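Local atomic coordinates of O-methyltransferase, SAM-dependent (Legionella pneumophila subsp. pneumophila, PDB entry 3R3H), a protein that probably transfers methyl groups from S-adenosylmethionine to hydroxyl oxygens of its substrates, as do other members of the class I O-methyltransferase family. Residues A[193-196]-A[197-200]; A[21-25]-A[26-30]. All blocks are in the same frame, centred on the assembly; numbering follows the deposited sequence.

Interaction 1 of 2, residues A[193-196]-A[197-200]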
# COMPACT_ATOMS: atom_id res chain seq x y z
N LEU A 193 -13.67 16.39 1.91
CA LEU A 193 -13.50 15.05 2.47
C LEU A 193 -12.12 14.84 3.08
O LEU A 193 -11.99 14.17 4.12
CB LEU A 193 -13.72 13.98 1.41
CG LEU A 193 -13.50 12.56 1.98
CD1 LEU A 193 -14.70 12.14 2.84
CD2 LEU A 193 -13.28 11.58 0.86
N ASN A 194 -11.10 15.40 2.43
CA ASN A 194 -9.73 15.29 2.93
C ASN A 194 -9.62 15.94 4.30
O ASN A 194 -8.82 15.52 5.14
CB ASN A 194 -8.76 15.94 1.94
CG ASN A 194 -8.56 15.10 0.70
OD1 ASN A 194 -9.04 13.96 0.63
ND2 ASN A 194 -7.86 15.64 -0.29
N GLN A 195 -10.44 16.97 4.53
CA GLN A 195 -10.46 17.67 5.81
C GLN A 195 -11.20 16.83 6.86
O GLN A 195 -10.77 16.74 8.00
CB GLN A 195 -11.15 19.02 5.64
CG GLN A 195 -10.39 20.17 6.26
CD GLN A 195 -8.97 20.26 5.73
OE1 GLN A 195 -8.75 20.32 4.51
NE2 GLN A 195 -8.00 20.28 6.64
N VAL A 196 -12.32 16.22 6.46
CA VAL A 196 -13.09 15.40 7.39
C VAL A 196 -12.24 14.26 7.92
O VAL A 196 -12.29 13.95 9.11
CB VAL A 196 -14.33 14.77 6.72
CG1 VAL A 196 -15.06 13.89 7.72
CG2 VAL A 196 -15.25 15.85 6.18
N ILE A 197 -11.47 13.65 7.02
CA ILE A 197 -10.62 12.53 7.38
C ILE A 197 -9.46 12.96 8.27
O ILE A 197 -9.14 12.30 9.26
CB ILE A 197 -10.05 11.84 6.12
CG1 ILE A 197 -11.19 11.20 5.33
CG2 ILE A 197 -9.03 10.78 6.51
CD1 ILE A 197 -10.75 10.58 4.01
N LYS A 198 -8.84 14.07 7.89
CA LYS A 198 -7.72 14.63 8.65
C LYS A 198 -8.07 14.69 10.13
O LYS A 198 -7.33 14.19 10.98
CB LYS A 198 -7.41 16.04 8.15
CG LYS A 198 -6.33 16.77 8.90
CD LYS A 198 -6.20 18.18 8.38
CE LYS A 198 -5.24 19.01 9.22
NZ LYS A 198 -5.19 20.40 8.71
N ASN A 199 -9.23 15.30 10.41
CA ASN A 199 -9.75 15.51 11.77
C ASN A 199 -10.58 14.37 12.31
O ASN A 199 -11.20 14.51 13.37
CB ASN A 199 -10.62 16.77 11.77
CG ASN A 199 -9.92 17.96 11.13
OD1 ASN A 199 -10.57 18.83 10.53
ND2 ASN A 199 -8.59 18.00 11.27
N ASP A 200 -10.62 13.25 11.59
CA ASP A 200 -11.41 12.11 12.02
C ASP A 200 -10.63 11.28 13.04
O ASP A 200 -9.52 10.82 12.76
CB ASP A 200 -11.77 11.22 10.84
CG ASP A 200 -12.90 10.26 11.17
OD1 ASP A 200 -12.92 9.69 12.28
OD2 ASP A 200 -13.78 10.08 10.30

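Interaction 2 of 2, residues A[21-25]-A[26-30]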
# COMPACT_ATOMS: atom_id res chain seq x y z
N LEU A 21 3.82 -6.64 -12.77
CA LEU A 21 2.49 -6.94 -13.30
C LEU A 21 2.36 -8.41 -13.65
O LEU A 21 3.05 -8.91 -14.53
CB LEU A 21 2.18 -6.11 -14.55
CG LEU A 21 0.75 -5.59 -14.74
CD1 LEU A 21 0.53 -5.32 -16.21
CD2 LEU A 21 -0.30 -6.57 -14.23
N ARG A 22 1.47 -9.08 -12.94
CA ARG A 22 1.20 -10.49 -13.16
C ARG A 22 -0.31 -10.54 -13.43
O ARG A 22 -1.10 -11.06 -12.64
CB ARG A 22 1.62 -11.31 -11.93
CG ARG A 22 3.10 -11.74 -12.00
CD ARG A 22 3.89 -11.62 -10.69
NE ARG A 22 3.69 -12.75 -9.79
CZ ARG A 22 4.68 -13.40 -9.18
NH1 ARG A 22 5.94 -13.03 -9.38
NH2 ARG A 22 4.41 -14.42 -8.38
N GLU A 23 -0.66 -9.97 -14.59
CA GLU A 23 -2.03 -9.84 -15.06
C GLU A 23 -2.65 -11.10 -15.67
O GLU A 23 -2.03 -11.79 -16.47
CB GLU A 23 -2.08 -8.71 -16.07
CG GLU A 23 -3.44 -8.21 -16.42
CD GLU A 23 -3.35 -6.97 -17.26
OE1 GLU A 23 -2.63 -7.00 -18.28
OE2 GLU A 23 -3.99 -5.96 -16.91
N HIS A 24 -3.89 -11.37 -15.29
CA HIS A 24 -4.61 -12.53 -15.80
C HIS A 24 -5.14 -12.19 -17.20
O HIS A 24 -5.65 -11.09 -17.44
CB HIS A 24 -5.75 -12.86 -14.85
CG HIS A 24 -6.55 -14.05 -15.25
ND1 HIS A 24 -7.39 -14.06 -16.35
CD2 HIS A 24 -6.66 -15.27 -14.69
CE1 HIS A 24 -7.99 -15.23 -16.43
NE2 HIS A 24 -7.57 -15.99 -15.44
N PRO A 25 -5.03 -13.14 -18.15
CA PRO A 25 -5.48 -12.97 -19.54
C PRO A 25 -6.82 -12.27 -19.78
O PRO A 25 -6.92 -11.39 -20.64
CB PRO A 25 -5.46 -14.40 -20.10
CG PRO A 25 -5.39 -15.29 -18.87
CD PRO A 25 -4.52 -14.51 -17.94
N ALA A 26 -7.84 -12.68 -19.03
CA ALA A 26 -9.17 -12.08 -19.16
C ALA A 26 -9.08 -10.61 -18.77
O ALA A 26 -9.75 -9.77 -19.37
CB ALA A 26 -10.15 -12.81 -18.27
N LEU A 27 -8.25 -10.31 -17.77
CA LEU A 27 -8.05 -8.93 -17.33
C LEU A 27 -7.41 -8.14 -18.46
O LEU A 27 -7.96 -7.15 -18.95
CB LEU A 27 -7.13 -8.87 -16.12
CG LEU A 27 -7.71 -9.03 -14.72
CD1 LEU A 27 -6.58 -8.93 -13.70
CD2 LEU A 27 -8.75 -7.96 -14.50
N ALA A 28 -6.23 -8.60 -18.87
CA ALA A 28 -5.47 -7.95 -19.92
C ALA A 28 -6.35 -7.74 -21.15
O ALA A 28 -6.30 -6.68 -21.80
CB ALA A 28 -4.26 -8.80 -20.28
N ALA A 29 -7.18 -8.74 -21.45
CA ALA A 29 -8.09 -8.72 -22.58
C ALA A 29 -9.19 -7.69 -22.39
O ALA A 29 -9.52 -6.93 -23.30
CB ALA A 29 -8.70 -10.11 -22.78
N LEU A 30 -9.78 -7.68 -21.19
CA LEU A 30 -10.83 -6.72 -20.88
C LEU A 30 -10.22 -5.33 -21.06
O LEU A 30 -10.79 -4.46 -21.72
CB LEU A 30 -11.33 -6.90 -19.43
CG LEU A 30 -12.67 -6.29 -19.00
CD1 LEU A 30 -13.10 -6.86 -17.65
CD2 LEU A 30 -12.57 -4.78 -18.95

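Interaction 1 of 2, residues A[193-196]-A[197-200]
The backbone oxygen Leu193 O takes the amide of Ile197 at 3.0 Å from Ile197 N. This is one of the i to i+4 bonds in the last turn of the alpha helix 185-198, which leads into the edge strand 203-208 of the Rossmann-like methyltransferase sheet. Two further bonds complete the turn: Lys198 N donates to Asn194 O at 3.1 Å, and Asn199 N to Gln195 O at 3.2 Å. The pattern changes after that. Asn199 has left helical geometry, and the amide of Asp200 reaches back three residues instead of four, with Asp200 N 2.9 Å from Ile197 O. Arg22 of the second subunit donates to the same Ile197 O, so the carbonyl is gripped from within its own chain and across the dimer.

On the more exposed side Gln195 bends at its second torsion (chi2 56°) while Lys198 runs fully extended; the two lie alongside each other, pointing the same way. The turn also has a buried side, where Tyr153 of helix 149-159 packs on both Leu193 and Ile197. Nearby, Asp200 OD2 receives Arg202 in a salt bridge and Tyr153 OH in a hydrogen bond. Ile197 turns CG1 away from its own carbonyl carbon (chi1 -66°), which sends the chain back along the helix toward Leu193. There the two side chains cross at a slant, with Leu193 CG and Ile197 CD1 4.0 Å apart.

Interaction 2 of 2, residues A[21-25]-A[26-30]
His24 receives the amide of Ala26 on its ring nitrogen, with Ala26 N 3.0 Å from His24 ND1. It is a side-chain N-cap: the first turn of an alpha helix leaves amides without a carbonyl behind them, and here an imidazole answers one of them. The donor lies near the ring plane, 14° out of it, so the ring meets the helix edge-on, and the methyl Ala26 CB stands 3.6 Å from His24 ND1. The first torsion sets this up: with CG opposite the backbone N (chi1 -179°), the ring swings beside the carbonyl and forward to the helix start. Pro25 follows, its CD over one ring face toward the rim; as the first helical residue it has no N-H that would need a partner.

Regular helical bonding begins with Ala28 N to His24 O at 2.9 Å; Leu27 N has only a weak bond to the same oxygen. Ala29 N then reaches Pro25 O at 2.8 Å, the next regular helical bond.

Glu23, just before the cap, sends its extended chain across Leu27, at a slant, to Ala28, with Glu23 CG lying 3.8 Å from Leu27 CB. The carboxylate is itself held by a salt bridge to Arg31 and a hydrogen bond between Glu23 OE2 and Tyr73 OH. Farther out, helix 25-32 packs against two others: Leu27 lies on Tyr73, Leu76 and Leu80 of helix 73-80, whereas Ala26 and Ala29 rest on Glu107 and Tyr104 of helix 102-107.

How the interactions relate
The two contacts illustrate the opposite problems of helix ends. Interaction 2 lies at a beginning, where amides lack acceptors and an imidazole supplies one; interaction 1 lies at an ending, where the last carbonyls run short of helical donors and an arginine of the other subunit joins Asp200 N at Ile197 O. Both are partly buried and stand on opposite sides of the chain's centre, about 25 Å apart at their nearest atoms. Interaction 1 borders the edge-strand side of the sheet, whereas 21-30 packs against helices 73-80 and 102-107. The dimer reconnects them: Arg22, within 21-25 of one subunit, meets 197-200 of the other, so the loop leading into one motif also touches the other.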